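Local coordinates for protein Rho guanine nucleotide exchange factor 12 (Homo sapiens, PDB 1TXD) that acts, through the DH/PH domains present here, as a guanine nucleotide exchange factor for the GTPase RhoA and may let the G proteins alpha-12 and alpha-13 regulate it, at residues I317-L323 / F335-M339; V322-Q326 / Q361-C365. The protein carries 1 engineered substitution. All coordinates share one frame; numbering follows the deposited sequence.

Contact 1: I317-L323 / F335-M339; sequences IKLSTVL and FVISM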
ATOM      1  N   ILE A 317      -7.245  -5.324  27.985  1.00 52.08           N
ATOM      2  CA  ILE A 317      -6.345  -4.904  29.046  1.00 53.05           C
ATOM      3  C   ILE A 317      -5.765  -3.526  28.742  1.00 53.30           C
ATOM      4  O   ILE A 317      -5.001  -3.365  27.799  1.00 54.02           O
ATOM      5  CB  ILE A 317      -5.197  -5.928  29.192  1.00 53.24           C
ATOM      6  CG1 ILE A 317      -5.749  -7.332  29.457  1.00 53.50           C
ATOM      7  CG2 ILE A 317      -4.244  -5.498  30.291  1.00 53.24           C
ATOM      8  CD1 ILE A 317      -4.874  -8.447  28.890  1.00 54.27           C
ATOM      9  N   LYS A 318      -6.115  -2.538  29.548  1.00 54.15           N
ATOM     10  CA  LYS A 318      -5.582  -1.193  29.378  1.00 55.19           C
ATOM     11  C   LYS A 318      -4.077  -1.170  29.665  1.00 56.10           C
ATOM     12  O   LYS A 318      -3.645  -1.505  30.762  1.00 56.41           O
ATOM     13  CB  LYS A 318      -6.325  -0.216  30.286  1.00 55.40           C
ATOM     14  CG  LYS A 318      -7.835  -0.167  30.013  1.00 56.25           C
ATOM     15  CD  LYS A 318      -8.420   1.209  30.298  1.00 57.06           C
ATOM     16  CE  LYS A 318      -9.838   1.357  29.749  1.00 57.66           C
ATOM     17  NZ  LYS A 318     -10.617   2.416  30.474  1.00 57.67           N
ATOM     18  N   LEU A 319      -3.282  -0.787  28.666  1.00 56.97           N
ATOM     19  CA  LEU A 319      -1.818  -0.753  28.794  1.00 57.35           C
ATOM     20  C   LEU A 319      -1.315   0.252  29.840  1.00 57.37           C
ATOM     21  O   LEU A 319      -0.178   0.150  30.309  1.00 57.66           O
ATOM     22  CB  LEU A 319      -1.167  -0.442  27.434  1.00 57.45           C
ATOM     23  CG  LEU A 319      -1.328  -1.500  26.340  1.00 57.35           C
ATOM     24  CD1 LEU A 319      -0.843  -0.962  25.001  1.00 57.74           C
ATOM     25  CD2 LEU A 319      -0.589  -2.788  26.696  1.00 57.09           C
ATOM     26  N   SER A 320      -2.161   1.215  30.195  1.00 57.33           N
ATOM     27  CA  SER A 320      -1.833   2.229  31.195  1.00 57.36           C
ATOM     28  C   SER A 320      -1.560   1.638  32.585  1.00 58.18           C
ATOM     29  O   SER A 320      -0.979   2.300  33.445  1.00 58.11           O
ATOM     30  CB  SER A 320      -2.986   3.222  31.298  1.00 56.96           C
ATOM     31  OG  SER A 320      -2.635   4.324  32.107  1.00 56.62           O
ATOM     32  N   THR A 321      -1.993   0.398  32.790  1.00 58.99           N
ATOM     33  CA  THR A 321      -1.928  -0.273  34.078  1.00 59.77           C
ATOM     34  C   THR A 321      -1.048  -1.519  34.054  1.00 60.47           C
ATOM     35  O   THR A 321      -0.926  -2.199  35.063  1.00 60.93           O
ATOM     36  CB  THR A 321      -3.353  -0.698  34.487  1.00 59.80           C
ATOM     37  OG1 THR A 321      -3.826  -1.739  33.611  1.00 59.51           O
ATOM     38  CG2 THR A 321      -4.357   0.448  34.306  1.00 59.33           C
ATOM     39  N   VAL A 322      -0.439  -1.825  32.912  1.00 61.46           N
ATOM     40  CA  VAL A 322       0.207  -3.120  32.727  1.00 62.05           C
ATOM     41  C   VAL A 322       1.640  -3.149  33.240  1.00 62.48           C
ATOM     42  O   VAL A 322       2.389  -2.176  33.120  1.00 62.16           O
ATOM     43  CB  VAL A 322       0.176  -3.571  31.251  1.00 62.09           C
ATOM     44  CG1 VAL A 322       1.027  -4.813  31.026  1.00 62.56           C
ATOM     45  CG2 VAL A 322      -1.238  -3.872  30.842  1.00 62.75           C
ATOM     46  N   LEU A 323       1.979  -4.285  33.844  1.00 62.95           N
ATOM     47  CA  LEU A 323       3.349  -4.683  34.114  1.00 63.48           C
ATOM     48  C   LEU A 323       3.515  -6.060  33.494  1.00 63.58           C
ATOM     49  O   LEU A 323       2.609  -6.885  33.545  1.00 63.15           O
ATOM     50  CB  LEU A 323       3.616  -4.742  35.628  1.00 63.97           C
ATOM     51  CG  LEU A 323       3.884  -3.413  36.345  1.00 64.05           C
ATOM     52  CD1 LEU A 323       4.040  -3.633  37.841  1.00 64.44           C
ATOM     53  CD2 LEU A 323       5.127  -2.721  35.768  1.00 64.46           C
ATOM     54  N   PHE A 335       3.582 -12.985  32.172  1.00 63.47           N
ATOM     55  CA  PHE A 335       2.510 -12.577  33.046  1.00 63.81           C
ATOM     56  C   PHE A 335       2.207 -11.159  32.629  1.00 63.07           C
ATOM     57  O   PHE A 335       3.046 -10.271  32.746  1.00 63.53           O
ATOM     58  CB  PHE A 335       2.930 -12.626  34.525  1.00 64.37           C
ATOM     59  CG  PHE A 335       3.175 -14.018  35.048  1.00 65.31           C
ATOM     60  CD1 PHE A 335       2.248 -15.030  34.844  1.00 65.66           C
ATOM     61  CD2 PHE A 335       4.333 -14.311  35.759  1.00 66.29           C
ATOM     62  CE1 PHE A 335       2.475 -16.306  35.325  1.00 66.15           C
ATOM     63  CE2 PHE A 335       4.564 -15.588  36.243  1.00 66.49           C
ATOM     64  CZ  PHE A 335       3.636 -16.587  36.026  1.00 66.57           C
ATOM     65  N   VAL A 336       1.025 -10.959  32.077  1.00 61.98           N
ATOM     66  CA  VAL A 336       0.543  -9.624  31.866  1.00 61.22           C
ATOM     67  C   VAL A 336      -0.268  -9.366  33.103  1.00 60.39           C
ATOM     68  O   VAL A 336      -1.075 -10.193  33.503  1.00 59.87           O
ATOM     69  CB  VAL A 336      -0.297  -9.504  30.579  1.00 60.81           C
ATOM     70  CG1 VAL A 336      -0.747  -8.075  30.384  1.00 61.08           C
ATOM     71  CG2 VAL A 336       0.513  -9.974  29.380  1.00 61.30           C
ATOM     72  N   ILE A 337      -0.043  -8.212  33.708  1.00 60.23           N
ATOM     73  CA  ILE A 337      -0.571  -7.920  35.009  1.00 60.37           C
ATOM     74  C   ILE A 337      -1.268  -6.582  34.956  1.00 60.79           C
ATOM     75  O   ILE A 337      -0.605  -5.552  34.858  1.00 61.12           O
ATOM     76  CB  ILE A 337       0.587  -7.882  36.048  1.00 60.75           C
ATOM     77  CG1 ILE A 337       1.457  -9.151  35.953  1.00 60.56           C
ATOM     78  CG2 ILE A 337       0.035  -7.720  37.444  1.00 59.88           C
ATOM     79  CD1 ILE A 337       2.440  -9.309  37.115  1.00 61.22           C
ATOM     80  N   SER A 338      -2.597  -6.590  35.040  1.00 61.09           N
ATOM     81  CA  SER A 338      -3.369  -5.347  35.026  1.00 61.35           C
ATOM     82  C   SER A 338      -3.680  -4.845  36.434  1.00 61.71           C
ATOM     83  O   SER A 338      -4.147  -5.600  37.278  1.00 61.77           O
ATOM     84  CB  SER A 338      -4.663  -5.509  34.216  1.00 61.16           C
ATOM     85  OG  SER A 338      -4.891  -4.349  33.432  1.00 61.51           O
ATOM     86  N   MET A 339      -3.439  -3.553  36.651  1.00 62.48           N
ATOM     87  CA  MET A 339      -3.604  -2.893  37.943  1.00 63.20           C
ATOM     88  C   MET A 339      -4.840  -1.988  37.990  1.00 63.07           C
ATOM     89  O   MET A 339      -4.925  -1.009  37.246  1.00 63.32           O
ATOM     90  CB  MET A 339      -2.359  -2.044  38.236  1.00 64.02           C
ATOM     91  CG  MET A 339      -1.102  -2.859  38.545  1.00 65.46           C
ATOM     92  SD  MET A 339      -1.255  -3.865  40.056  1.00 67.91           S
ATOM     93  CE  MET A 339      -1.896  -2.640  41.255  1.00 66.90           C
TER

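Contact 2: V322-Q326 / Q361-C365; sequences VLVRQ and QDLIC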
ATOM      1  N   VAL A 322      -0.439  -1.825  32.912  1.00 61.46           N
ATOM      2  CA  VAL A 322       0.207  -3.120  32.727  1.00 62.05           C
ATOM      3  C   VAL A 322       1.640  -3.149  33.240  1.00 62.48           C
ATOM      4  O   VAL A 322       2.389  -2.176  33.120  1.00 62.16           O
ATOM      5  CB  VAL A 322       0.176  -3.571  31.251  1.00 62.09           C
ATOM      6  CG1 VAL A 322       1.027  -4.813  31.026  1.00 62.56           C
ATOM      7  CG2 VAL A 322      -1.238  -3.872  30.842  1.00 62.75           C
ATOM      8  N   LEU A 323       1.979  -4.285  33.844  1.00 62.95           N
ATOM      9  CA  LEU A 323       3.349  -4.683  34.114  1.00 63.48           C
ATOM     10  C   LEU A 323       3.515  -6.060  33.494  1.00 63.58           C
ATOM     11  O   LEU A 323       2.609  -6.885  33.545  1.00 63.15           O
ATOM     12  CB  LEU A 323       3.616  -4.742  35.628  1.00 63.97           C
ATOM     13  CG  LEU A 323       3.884  -3.413  36.345  1.00 64.05           C
ATOM     14  CD1 LEU A 323       4.040  -3.633  37.841  1.00 64.44           C
ATOM     15  CD2 LEU A 323       5.127  -2.721  35.768  1.00 64.46           C
ATOM     16  N   VAL A 324       4.667  -6.303  32.893  1.00 64.60           N
ATOM     17  CA  VAL A 324       4.930  -7.596  32.258  1.00 65.36           C
ATOM     18  C   VAL A 324       6.173  -8.207  32.888  1.00 65.72           C
ATOM     19  O   VAL A 324       7.062  -7.481  33.314  1.00 65.65           O
ATOM     20  CB  VAL A 324       5.117  -7.443  30.741  1.00 65.23           C
ATOM     21  CG1 VAL A 324       5.399  -8.791  30.078  1.00 65.48           C
ATOM     22  CG2 VAL A 324       3.880  -6.810  30.129  1.00 65.86           C
ATOM     23  N   ARG A 325       6.206  -9.535  32.964  1.00 66.00           N
ATOM     24  CA  ARG A 325       7.364 -10.269  33.464  1.00 66.27           C
ATOM     25  C   ARG A 325       7.428 -11.637  32.794  1.00 67.32           C
ATOM     26  O   ARG A 325       6.412 -12.316  32.676  1.00 67.70           O
ATOM     27  CB  ARG A 325       7.294 -10.465  34.994  1.00 65.84           C
ATOM     28  CG  ARG A 325       7.508  -9.207  35.867  1.00 64.48           C
ATOM     29  CD  ARG A 325       8.867  -8.531  35.687  1.00 63.22           C
ATOM     30  NE  ARG A 325       9.116  -7.473  36.675  1.00 62.31           N
ATOM     31  CZ  ARG A 325       8.617  -6.238  36.620  1.00 61.65           C
ATOM     32  NH1 ARG A 325       7.806  -5.862  35.629  1.00 62.63           N
ATOM     33  NH2 ARG A 325       8.934  -5.363  37.557  1.00 61.32           N
ATOM     34  N   GLN A 326       8.622 -12.040  32.368  1.00 68.24           N
ATOM     35  CA  GLN A 326       8.854 -13.400  31.887  1.00 69.20           C
ATOM     36  C   GLN A 326       8.549 -14.400  33.009  1.00 69.50           C
ATOM     37  O   GLN A 326       8.559 -14.040  34.196  1.00 70.31           O
ATOM     38  CB  GLN A 326      10.303 -13.555  31.391  1.00 69.73           C
ATOM     39  CG  GLN A 326      10.540 -14.721  30.444  1.00 71.38           C
ATOM     40  CD  GLN A 326      12.015 -15.048  30.267  1.00 72.96           C
ATOM     41  OE1 GLN A 326      12.659 -14.542  29.352  1.00 74.92           O
ATOM     42  NE2 GLN A 326      12.545 -15.906  31.131  1.00 73.38           N
ATOM     43  N   GLN A 361       6.922  -9.088  24.605  1.00 65.94           N
ATOM     44  CA  GLN A 361       7.317  -8.415  25.839  1.00 65.86           C
ATOM     45  C   GLN A 361       7.870  -7.043  25.511  1.00 65.37           C
ATOM     46  O   GLN A 361       7.468  -6.054  26.110  1.00 66.04           O
ATOM     47  CB  GLN A 361       8.358  -9.219  26.643  1.00 65.99           C
ATOM     48  CG  GLN A 361       8.935  -8.431  27.848  1.00 67.12           C
ATOM     49  CD  GLN A 361       9.710  -9.292  28.854  1.00 66.98           C
ATOM     50  OE1 GLN A 361      10.242 -10.339  28.501  1.00 68.62           O
ATOM     51  NE2 GLN A 361       9.782  -8.836  30.099  1.00 67.85           N
ATOM     52  N   ASP A 362       8.792  -6.984  24.561  1.00 64.94           N
ATOM     53  CA  ASP A 362       9.474  -5.732  24.248  1.00 65.47           C
ATOM     54  C   ASP A 362       8.491  -4.671  23.758  1.00 65.40           C
ATOM     55  O   ASP A 362       8.621  -3.497  24.112  1.00 65.34           O
ATOM     56  CB  ASP A 362      10.581  -5.946  23.205  1.00 65.95           C
ATOM     57  CG  ASP A 362      11.928  -6.311  23.830  1.00 66.81           C
ATOM     58  OD1 ASP A 362      11.964  -6.816  24.973  1.00 68.51           O
ATOM     59  OD2 ASP A 362      13.016  -6.131  23.243  1.00 68.46           O
ATOM     60  N   LEU A 363       7.506  -5.088  22.963  1.00 65.08           N
ATOM     61  CA  LEU A 363       6.560  -4.153  22.378  1.00 64.80           C
ATOM     62  C   LEU A 363       5.477  -3.737  23.363  1.00 64.19           C
ATOM     63  O   LEU A 363       5.134  -2.564  23.417  1.00 64.07           O
ATOM     64  CB  LEU A 363       5.943  -4.728  21.107  1.00 65.45           C
ATOM     65  CG  LEU A 363       6.934  -4.865  19.953  1.00 65.66           C
ATOM     66  CD1 LEU A 363       6.285  -5.646  18.819  1.00 66.32           C
ATOM     67  CD2 LEU A 363       7.421  -3.497  19.470  1.00 65.75           C
ATOM     68  N   ILE A 364       4.947  -4.675  24.145  1.00 63.61           N
ATOM     69  CA  ILE A 364       3.924  -4.323  25.131  1.00 63.80           C
ATOM     70  C   ILE A 364       4.479  -3.264  26.084  1.00 64.63           C
ATOM     71  O   ILE A 364       3.811  -2.282  26.380  1.00 64.25           O
ATOM     72  CB  ILE A 364       3.423  -5.564  25.907  1.00 63.55           C
ATOM     73  CG1 ILE A 364       2.567  -6.449  25.015  1.00 63.12           C
ATOM     74  CG2 ILE A 364       2.581  -5.152  27.126  1.00 63.83           C
ATOM     75  CD1 ILE A 364       2.376  -7.839  25.563  1.00 63.18           C
ATOM     76  N   CYS A 365       5.712  -3.471  26.545  1.00 66.18           N
ATOM     77  CA  CYS A 365       6.402  -2.539  27.439  1.00 66.86           C
ATOM     78  C   CYS A 365       6.719  -1.199  26.773  1.00 67.76           C
ATOM     79  O   CYS A 365       6.674  -0.158  27.418  1.00 67.85           O
ATOM     80  CB  CYS A 365       7.694  -3.173  27.948  1.00 66.90           C
ATOM     81  SG  CYS A 365       7.419  -4.663  28.931  1.00 66.84           S
TER

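Contact 1: I317-L323 / F335-M339
Thr321 and Ser338 meet through their hydroxyls: Ser338 OG donates to Thr321 OG1 over 2.8 Å. Thr321 OG1 in turn donates a hydrogen bond to Lys318 O at 2.9 Å, in the carbonyl plane; Lys318 O also accepts from Thr321 N. A chi1 of 68° makes this possible, setting OG1 between the backbone N and the carbonyl carbon while CG2 lies close to Met339 O. With an alanine in place of Thr321, Ser338 OG would probably lose its acceptor and Lys318 O its side-chain donor, leaving the turn less firmly tied to the strand. Next to this polar pair, Ile317 CG2 packs on Ser338 OG, and Val322 CG1 touches Val336 CG1 at 3.8 Å, beta-branched side chains that suit strands with a buried face. The backbones position these groups. Leu323 and Ile337 form a hydrogen-bonded antiparallel pair, Leu323 N to Ile337 O at 3.1 Å and Ile337 N to Leu323 O at 3.0 Å, and Met339 N reaches Thr321 O from above the carbonyl plane. Further out, Lys318 NZ makes a salt bridge with Glu246, and Ile317 packs on Leu284 and Leu286. Here a short 3-10 turn, 319-321, leads into an antiparallel beta hairpin of the PH-domain beta sandwich.

Contact 2: V322-Q326 / Q361-C365
Val324 and Ile364 make the central apolar touch, Val324 CG2 lying 3.7 Å from Ile364 CG2 with the two side chains crossing at about a right angle. In Ile364, CG1 lies anti to the carbonyl carbon (chi1 -72°), which leaves CG2 as the branch that faces the strand. The same methyl reaches Val322 CG1 more loosely, at 4.2 Å, so one isoleucine spans two valines on the inward face of strand 322-326. Cys365 adds its thiol, SG resting 4.0 Å from Val324 CB; a small, weakly polar side chain fits beside a valine here. Ile364 also touches Leu279 of strand 275-280, extending the apolar contact.

The mixed contact comes from Gln361, whose extended chain slides past Val324 in the opposite direction. Its methylene CG lies 4.2 Å from Val324 CG1, while the amide carries on toward the backbone of Arg325 and Gln326. The aliphatic part thus covers the valine.

One polar bond is local to the strand: Arg325, whose CB leaves the backbone away from the helix, donates from NH1 to Val324 O at 2.9 Å, nearly straight (170°).

Within 322-326 and 361-365 no hydrogen bond crosses, so apolar fit carries this part of the join; lysines further along the same C-terminal helix of the PH domain, Lys357 and Lys372, supply polar ties to Gln326 OE1 and Val322 O.

In the fold
Contacts 1 and 2 share Val322 and Leu323 and both use strand 322-326, whose one edge pairs with strand 333-339 while one of its faces turns to helix 354-374. Contact 1 is strand pairing within the sheet, so backbone hydrogen bonds and a hydroxyl pair carry it; contact 2 is sheet against helix, where side-chain packing dominates. Both are partly buried: Ile317, Val322, Val336, Val324 and Ile364 lie inside, Met339 and Gln326 at the surface. They join directly, for Leu319 of the turn packs on Ile364 and Phe335 N probably hydrogen-bonds to Arg325 O. Together they tie hairpin and C-terminal helix within the PH domain.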